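Local coordinates for flagellar biosynthesis protein FlhA (PDB 3MIX) that takes part in the export of flagellar proteins by type III secretion, the chain described here being the protein's cytosolic domain, at residues Val74-Gln79 / Thr176-Lys181; Ile58-Ala63 / Leu118-Tyr123. One frame throughout, in Å; residues are numbered along the deposited sequence.

Interaction 1: Val74-Gln79 / Thr176-Lys181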
ATOM      1  N   VAL A  74     -12.284   9.691  10.867  1.00 26.33           N
ATOM      2  CA  VAL A  74     -12.896   8.529  11.507  1.00 26.54           C
ATOM      3  C   VAL A  74     -13.495   7.555  10.478  1.00 26.30           C
ATOM      4  O   VAL A  74     -13.259   6.345  10.529  1.00 25.13           O
ATOM      5  CB  VAL A  74     -13.942   8.978  12.559  1.00 28.55           C
ATOM      6  CG1 VAL A  74     -14.848   7.823  12.980  1.00 27.68           C
ATOM      7  CG2 VAL A  74     -13.223   9.597  13.781  1.00 28.01           C
ATOM      8  N   MET A  75     -14.248   8.102   9.534  1.00 27.45           N
ATOM      9  CA  MET A  75     -14.787   7.348   8.406  1.00 27.60           C
ATOM     10  C   MET A  75     -13.707   6.627   7.616  1.00 24.54           C
ATOM     11  O   MET A  75     -13.842   5.448   7.294  1.00 23.57           O
ATOM     12  CB  MET A  75     -15.497   8.304   7.458  1.00 29.78           C
ATOM     13  CG  MET A  75     -16.981   8.309   7.558  1.00 37.39           C
ATOM     14  SD  MET A  75     -17.662   7.753   9.138  1.00 48.24           S
ATOM     15  CE  MET A  75     -18.693   6.429   8.519  1.00 42.96           C
ATOM     16  N   ILE A  76     -12.660   7.365   7.262  1.00 22.58           N
ATOM     17  CA  ILE A  76     -11.543   6.792   6.528  1.00 19.90           C
ATOM     18  C   ILE A  76     -10.948   5.607   7.292  1.00 17.72           C
ATOM     19  O   ILE A  76     -10.747   4.533   6.720  1.00 16.68           O
ATOM     20  CB  ILE A  76     -10.489   7.878   6.204  1.00 20.20           C
ATOM     21  CG1 ILE A  76     -11.123   8.933   5.262  1.00 19.69           C
ATOM     22  CG2 ILE A  76      -9.219   7.242   5.628  1.00 17.23           C
ATOM     23  CD1 ILE A  76     -10.254  10.150   5.039  1.00 19.09           C
ATOM     24  N   ARG A  77     -10.707   5.795   8.588  1.00 16.95           N
ATOM     25  CA  ARG A  77     -10.101   4.760   9.423  1.00 16.12           C
ATOM     26  C   ARG A  77     -10.980   3.502   9.438  1.00 17.42           C
ATOM     27  O   ARG A  77     -10.470   2.374   9.378  1.00 16.20           O
ATOM     28  CB  ARG A  77      -9.852   5.285  10.839  1.00 15.59           C
ATOM     29  CG  ARG A  77      -9.363   4.225  11.836  1.00 13.85           C
ATOM     30  CD  ARG A  77      -9.090   4.756  13.231  1.00 13.94           C
ATOM     31  NE  ARG A  77      -7.949   5.665  13.229  1.00 15.31           N
ATOM     32  CZ  ARG A  77      -8.063   7.000  13.283  1.00 18.15           C
ATOM     33  NH1 ARG A  77      -9.264   7.553  13.391  1.00 16.78           N
ATOM     34  NH2 ARG A  77      -6.986   7.781  13.249  1.00 17.02           N
ATOM     35  N   ARG A  78     -12.304   3.701   9.481  1.00 19.81           N
ATOM     36  CA  ARG A  78     -13.243   2.576   9.438  1.00 21.56           C
ATOM     37  C   ARG A  78     -13.249   1.885   8.081  1.00 20.82           C
ATOM     38  O   ARG A  78     -13.126   0.669   8.012  1.00 20.77           O
ATOM     39  CB  ARG A  78     -14.640   2.994   9.922  1.00 24.34           C
ATOM     40  CG  ARG A  78     -14.520   3.808  11.225  1.00 29.76           C
ATOM     41  CD  ARG A  78     -15.685   3.717  12.204  1.00 35.98           C
ATOM     42  NE  ARG A  78     -16.904   4.331  11.712  1.00 39.58           N
ATOM     43  CZ  ARG A  78     -17.659   5.185  12.402  1.00 45.67           C
ATOM     44  NH1 ARG A  78     -17.335   5.569  13.638  1.00 46.89           N
ATOM     45  NH2 ARG A  78     -18.763   5.656  11.851  1.00 48.26           N
ATOM     46  N   GLN A  79     -13.356   2.648   7.003  1.00 20.91           N
ATOM     47  CA  GLN A  79     -13.321   2.070   5.658  1.00 21.19           C
ATOM     48  C   GLN A  79     -12.072   1.234   5.389  1.00 18.32           C
ATOM     49  O   GLN A  79     -12.151   0.107   4.900  1.00 17.75           O
ATOM     50  CB  GLN A  79     -13.418   3.170   4.594  1.00 23.23           C
ATOM     51  CG  GLN A  79     -13.380   2.649   3.141  1.00 29.60           C
ATOM     52  CD  GLN A  79     -12.922   3.708   2.114  1.00 38.18           C
ATOM     53  OE1 GLN A  79     -12.240   3.383   1.122  1.00 40.28           O
ATOM     54  NE2 GLN A  79     -13.289   4.974   2.353  1.00 41.22           N
ATOM     55  N   THR A 176     -11.316  11.807  -0.169  1.00 35.72           N
ATOM     56  CA  THR A 176     -10.915  10.771  -1.106  1.00 34.49           C
ATOM     57  C   THR A 176      -9.423  10.931  -1.490  1.00 33.11           C
ATOM     58  O   THR A 176      -8.717   9.942  -1.666  1.00 31.88           O
ATOM     59  CB  THR A 176     -11.893  10.620  -2.321  1.00 36.50           C
ATOM     60  OG1 THR A 176     -11.399  11.312  -3.463  1.00 37.94           O
ATOM     61  CG2 THR A 176     -13.316  11.115  -1.978  1.00 38.04           C
ATOM     62  N   HIS A 177      -8.934  12.166  -1.556  1.00 32.99           N
ATOM     63  CA  HIS A 177      -7.492  12.388  -1.702  1.00 31.95           C
ATOM     64  C   HIS A 177      -6.633  11.781  -0.559  1.00 29.84           C
ATOM     65  O   HIS A 177      -5.594  11.146  -0.809  1.00 29.39           O
ATOM     66  CB  HIS A 177      -7.187  13.867  -1.885  1.00 33.09           C
ATOM     67  CG  HIS A 177      -5.850  14.123  -2.494  1.00 32.18           C
ATOM     68  ND1 HIS A 177      -5.235  15.351  -2.446  1.00 32.75           N
ATOM     69  CD2 HIS A 177      -4.990  13.294  -3.131  1.00 32.39           C
ATOM     70  CE1 HIS A 177      -4.064  15.276  -3.052  1.00 34.05           C
ATOM     71  NE2 HIS A 177      -3.885  14.036  -3.467  1.00 31.53           N
ATOM     72  N   ILE A 178      -7.078  11.955   0.682  1.00 28.76           N
ATOM     73  CA  ILE A 178      -6.393  11.376   1.829  1.00 26.21           C
ATOM     74  C   ILE A 178      -6.465   9.856   1.780  1.00 24.73           C
ATOM     75  O   ILE A 178      -5.433   9.195   1.941  1.00 23.36           O
ATOM     76  CB  ILE A 178      -6.951  11.903   3.163  1.00 26.32           C
ATOM     77  CG1 ILE A 178      -6.553  13.369   3.357  1.00 27.55           C
ATOM     78  CG2 ILE A 178      -6.444  11.057   4.347  1.00 23.92           C
ATOM     79  CD1 ILE A 178      -7.391  14.076   4.402  1.00 31.29           C
ATOM     80  N   THR A 179      -7.664   9.312   1.547  1.00 24.39           N
ATOM     81  CA  THR A 179      -7.848   7.863   1.497  1.00 23.29           C
ATOM     82  C   THR A 179      -7.055   7.166   0.394  1.00 23.91           C
ATOM     83  O   THR A 179      -6.468   6.106   0.619  1.00 23.40           O
ATOM     84  CB  THR A 179      -9.362   7.333   1.642  1.00 24.17           C
ATOM     85  OG1 THR A 179      -9.735   6.493   0.535  1.00 23.57           O
ATOM     86  CG2 THR A 179     -10.335   8.395   1.794  1.00 21.22           C
ATOM     87  N   GLU A 180      -7.032   7.769  -0.784  1.00 26.28           N
ATOM     88  CA  GLU A 180      -6.226   7.261  -1.888  1.00 27.51           C
ATOM     89  C   GLU A 180      -4.740   7.326  -1.573  1.00 26.26           C
ATOM     90  O   GLU A 180      -3.995   6.433  -1.947  1.00 25.99           O
ATOM     91  CB  GLU A 180      -6.514   8.018  -3.189  1.00 29.82           C
ATOM     92  CG  GLU A 180      -7.929   7.813  -3.766  1.00 33.82           C
ATOM     93  CD  GLU A 180      -8.319   6.348  -3.983  1.00 37.06           C
ATOM     94  OE1 GLU A 180      -7.510   5.577  -4.548  1.00 37.39           O
ATOM     95  OE2 GLU A 180      -9.464   5.977  -3.611  1.00 39.36           O
ATOM     96  N   LYS A 181      -4.301   8.380  -0.897  1.00 26.50           N
ATOM     97  CA  LYS A 181      -2.873   8.492  -0.562  1.00 25.67           C
ATOM     98  C   LYS A 181      -2.448   7.527   0.508  1.00 23.09           C
ATOM     99  O   LYS A 181      -1.362   6.975   0.434  1.00 23.09           O
ATOM    100  CB  LYS A 181      -2.455   9.918  -0.199  1.00 26.62           C
ATOM    101  CG  LYS A 181      -1.558  10.532  -1.267  1.00 30.24           C
ATOM    102  CD  LYS A 181      -2.302  10.862  -2.523  1.00 34.28           C
ATOM    103  CE  LYS A 181      -1.546  10.395  -3.774  1.00 38.66           C
ATOM    104  NZ  LYS A 181      -0.076  10.691  -3.742  1.00 40.81           N
TER
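I76 meets T179 with both of its branches and I178 with the end of one. I76 and T179 supply most of the contact. I76 CG1 lies 3.6 Å from T179 CG2, and I76 CD1 is 3.7 Å from the same methyl. T179 CG2 therefore lies alongside the last bond of the isoleucine. The second branch also takes part: I76 CG2 is 4.0 Å from T179 CB. I76 has CG2 anti to the backbone N and CG1 beside that nitrogen (chi1 -64°). The extended chi2 then carries I76 CD1 onward to I178 CG2, 4.0 Å away. These two isoleucines cross at about a right angle. T179 sits away from a staggered rotamer, at chi1 125°, with its methyl on I76. With an alanine in place of I76, the T179 methyl would probably be left without these partners, and a gap would open beside I178. Q79, one turn after I76, stretches an extended chain toward T179 at the solvent-exposed border. The helix segments run in roughly the same direction, at 35°, with axes 10.5 Å apart. Helix 69-84 belongs to the crossover between parallel strands 49-53 and 92-95. Helix 170-189 is tied to the hairpin of the same mixed sheet: H177 and K181 touch A114, K181 NZ bonds the carbonyl of V113 on strand 111-117, and H177 ND1 bonds the Y104 hydroxyl on strand 103-108.

Interaction 2: Ile58-Ala63 / Leu118-Tyr123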
ATOM      1  N   ILE A  58      -9.252  26.504   7.895  1.00 58.58           N
ATOM      2  CA  ILE A  58      -9.626  26.395   9.311  1.00 59.32           C
ATOM      3  C   ILE A  58     -11.096  25.973   9.536  1.00 60.76           C
ATOM      4  O   ILE A  58     -11.354  25.151  10.417  1.00 59.88           O
ATOM      5  CB  ILE A  58      -9.258  27.683  10.120  1.00 61.16           C
ATOM      6  CG1 ILE A  58      -7.748  27.719  10.381  1.00 59.62           C
ATOM      7  CG2 ILE A  58     -10.022  27.751  11.445  1.00 62.02           C
ATOM      8  CD1 ILE A  58      -7.234  28.974  11.069  1.00 59.83           C
ATOM      9  N   PRO A  59     -12.054  26.515   8.745  1.00 63.46           N
ATOM     10  CA  PRO A  59     -13.456  26.113   8.953  1.00 65.12           C
ATOM     11  C   PRO A  59     -13.715  24.602   8.868  1.00 63.60           C
ATOM     12  O   PRO A  59     -14.465  24.072   9.691  1.00 63.50           O
ATOM     13  CB  PRO A  59     -14.207  26.854   7.837  1.00 67.36           C
ATOM     14  CG  PRO A  59     -13.375  28.045   7.564  1.00 68.33           C
ATOM     15  CD  PRO A  59     -11.950  27.571   7.718  1.00 65.29           C
ATOM     16  N   LEU A  60     -13.104  23.916   7.903  1.00 62.83           N
ATOM     17  CA  LEU A  60     -13.285  22.463   7.813  1.00 62.29           C
ATOM     18  C   LEU A  60     -12.553  21.694   8.909  1.00 60.96           C
ATOM     19  O   LEU A  60     -13.018  20.648   9.336  1.00 59.55           O
ATOM     20  CB  LEU A  60     -12.965  21.897   6.424  1.00 61.28           C
ATOM     21  CG  LEU A  60     -11.540  21.655   5.939  1.00 59.63           C
ATOM     22  CD1 LEU A  60     -11.449  20.304   5.271  1.00 57.62           C
ATOM     23  CD2 LEU A  60     -11.156  22.747   4.973  1.00 62.44           C
ATOM     24  N   ALA A  61     -11.439  22.242   9.383  1.00 62.13           N
ATOM     25  CA  ALA A  61     -10.638  21.591  10.418  1.00 62.18           C
ATOM     26  C   ALA A  61     -11.210  21.656  11.845  1.00 64.31           C
ATOM     27  O   ALA A  61     -11.029  20.710  12.614  1.00 63.45           O
ATOM     28  CB  ALA A  61      -9.202  22.109  10.393  1.00 61.48           C
ATOM     29  N   ASP A  62     -11.908  22.739  12.201  1.00 67.98           N
ATOM     30  CA  ASP A  62     -12.229  22.977  13.619  1.00 70.41           C
ATOM     31  C   ASP A  62     -13.419  22.215  14.247  1.00 71.38           C
ATOM     32  O   ASP A  62     -13.257  21.622  15.319  1.00 71.21           O
ATOM     33  CB  ASP A  62     -12.290  24.472  13.944  1.00 73.36           C
ATOM     34  CG  ASP A  62     -11.546  24.813  15.228  1.00 74.70           C
ATOM     35  OD1 ASP A  62     -11.519  23.963  16.150  1.00 74.26           O
ATOM     36  OD2 ASP A  62     -10.977  25.927  15.313  1.00 77.97           O
ATOM     37  N   ALA A  63     -14.595  22.247  13.610  1.00 72.85           N
ATOM     38  CA  ALA A  63     -15.771  21.427  14.016  1.00 73.48           C
ATOM     39  C   ALA A  63     -16.567  21.939  15.226  1.00 76.09           C
ATOM     40  O   ALA A  63     -17.438  21.232  15.755  1.00 76.94           O
ATOM     41  CB  ALA A  63     -15.386  19.960  14.292  1.00 70.81           C
ATOM     42  N   LEU A 118      -8.273  23.841  -1.612  1.00 65.31           N
ATOM     43  CA  LEU A 118      -9.720  23.766  -1.504  1.00 66.45           C
ATOM     44  C   LEU A 118     -10.368  25.143  -1.448  1.00 69.69           C
ATOM     45  O   LEU A 118      -9.831  26.080  -0.853  1.00 70.46           O
ATOM     46  CB  LEU A 118     -10.133  22.939  -0.286  1.00 64.38           C
ATOM     47  CG  LEU A 118      -9.810  21.439  -0.245  1.00 61.51           C
ATOM     48  CD1 LEU A 118     -10.116  20.893   1.144  1.00 59.77           C
ATOM     49  CD2 LEU A 118     -10.557  20.641  -1.317  1.00 61.34           C
ATOM     50  N   LEU A 119     -11.523  25.252  -2.092  1.00 71.87           N
ATOM     51  CA  LEU A 119     -12.358  26.440  -2.015  1.00 74.97           C
ATOM     52  C   LEU A 119     -13.646  26.022  -1.313  1.00 75.19           C
ATOM     53  O   LEU A 119     -14.559  25.477  -1.937  1.00 75.78           O
ATOM     54  CB  LEU A 119     -12.632  26.987  -3.417  1.00 77.75           C
ATOM     55  CG  LEU A 119     -11.431  27.517  -4.213  1.00 78.82           C
ATOM     56  CD1 LEU A 119     -11.774  27.644  -5.693  1.00 81.65           C
ATOM     57  CD2 LEU A 119     -10.940  28.853  -3.663  1.00 80.70           C
ATOM     58  N   LEU A 120     -13.696  26.270  -0.004  1.00 74.80           N
ATOM     59  CA  LEU A 120     -14.724  25.712   0.884  1.00 74.55           C
ATOM     60  C   LEU A 120     -16.146  26.084   0.481  1.00 77.67           C
ATOM     61  O   LEU A 120     -17.076  25.293   0.659  1.00 77.47           O
ATOM     62  CB  LEU A 120     -14.482  26.137   2.338  1.00 74.14           C
ATOM     63  CG  LEU A 120     -13.057  26.363   2.854  1.00 72.51           C
ATOM     64  CD1 LEU A 120     -12.670  27.846   2.693  1.00 75.48           C
ATOM     65  CD2 LEU A 120     -12.956  25.934   4.303  1.00 69.65           C
ATOM     66  N   ASP A 121     -16.301  27.287  -0.065  1.00 80.65           N
ATOM     67  CA  ASP A 121     -17.605  27.795  -0.475  1.00 83.98           C
ATOM     68  C   ASP A 121     -17.989  27.289  -1.873  1.00 84.64           C
ATOM     69  O   ASP A 121     -19.001  27.711  -2.429  1.00 87.62           O
ATOM     70  CB  ASP A 121     -17.613  29.331  -0.437  1.00 87.10           C
ATOM     71  CG  ASP A 121     -16.802  29.899   0.729  1.00 86.95           C
ATOM     72  OD1 ASP A 121     -15.581  29.633   0.805  1.00 85.15           O
ATOM     73  OD2 ASP A 121     -17.386  30.624   1.567  1.00 89.45           O
ATOM     74  N   HIS A 122     -17.188  26.378  -2.427  1.00 81.93           N
ATOM     75  CA  HIS A 122     -17.382  25.911  -3.805  1.00 82.58           C
ATOM     76  C   HIS A 122     -17.649  24.409  -3.943  1.00 80.02           C
ATOM     77  O   HIS A 122     -17.856  23.710  -2.950  1.00 77.61           O
ATOM     78  CB  HIS A 122     -16.201  26.333  -4.689  1.00 82.86           C
ATOM     79  CG  HIS A 122     -16.139  27.806  -4.944  1.00 86.24           C
ATOM     80  ND1 HIS A 122     -16.715  28.392  -6.050  1.00 90.45           N
ATOM     81  CD2 HIS A 122     -15.578  28.813  -4.233  1.00 86.95           C
ATOM     82  CE1 HIS A 122     -16.510  29.697  -6.012  1.00 93.03           C
ATOM     83  NE2 HIS A 122     -15.820  29.977  -4.920  1.00 91.19           N
ATOM     84  N   TYR A 123     -17.678  23.947  -5.193  1.00 80.50           N
ATOM     85  CA  TYR A 123     -17.874  22.543  -5.549  1.00 78.74           C
ATOM     86  C   TYR A 123     -17.055  22.206  -6.799  1.00 78.57           C
ATOM     87  O   TYR A 123     -16.781  23.076  -7.635  1.00 80.76           O
ATOM     88  CB  TYR A 123     -19.351  22.228  -5.813  1.00 80.82           C
ATOM     89  CG  TYR A 123     -20.305  22.497  -4.665  1.00 82.02           C
ATOM     90  CD1 TYR A 123     -20.583  21.510  -3.716  1.00 79.57           C
ATOM     91  CD2 TYR A 123     -20.962  23.735  -4.548  1.00 85.91           C
ATOM     92  CE1 TYR A 123     -21.472  21.749  -2.666  1.00 80.95           C
ATOM     93  CE2 TYR A 123     -21.855  23.984  -3.499  1.00 86.83           C
ATOM     94  CZ  TYR A 123     -22.104  22.984  -2.563  1.00 84.71           C
ATOM     95  OH  TYR A 123     -22.982  23.219  -1.528  1.00 86.34           O
TER
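L120 pushes one methyl, CD2, against P59 and L60 of the short helix 58-62. The proline offers its ring carbons: P59 CB, CG and CD are each 3.9 Å from L120 CD2, which meets them almost evenly. L120 CD2 is closer still to L60, 3.7 Å from its CD2. The two leucines cross at about a right angle. The other L60 methyl serves a second partner, and CD1 stands 4.4 Å from L118 CD1. L60 has CG between its backbone N and carbonyl carbon (chi1 79°), the crowded position on a helix, and both its methyls face the loop. L120 is the second residue of a type I beta turn from L119 to H122. The turn is closed by H122 N bonding L119 O at 2.8 Å. It follows the hairpin of strands 103-108 and 111-117, at the edge of the four-stranded mixed sheet. Helix 58-62 lies in the connection between the parallel strands 49-53 and 92-95 of that sheet. The buried L118 also packs on L57 and on P170, V173 and V174, and its backbone is hydrogen-bonded to N102. L60 touches V174 too, and its backbone pairs with L69 at the start of helix 69-84.

Overall arrangement
The two contacts lie on the same side of the chain's centre, and their centres are about 17 Å apart. Their nearest atoms are about 7 Å apart and do not touch. Their segments alternate along the chain: 58-63, 74-79, 118-123, 176-181. Helices 58-62 and 69-84 are consecutive in the crossover from strand 49-53 to strand 92-95. The later segments follow the hairpin of the same mixed sheet. Helix 170-189 links the sites, since it supplies T179 and I178 to interaction 1 while V174 touches L60 and L118 of interaction 2. Interaction 1 is buried; interaction 2 is peripheral and partly buried. Both tie the crossover helices to the chain after the hairpin, around the domain's four-stranded sheet.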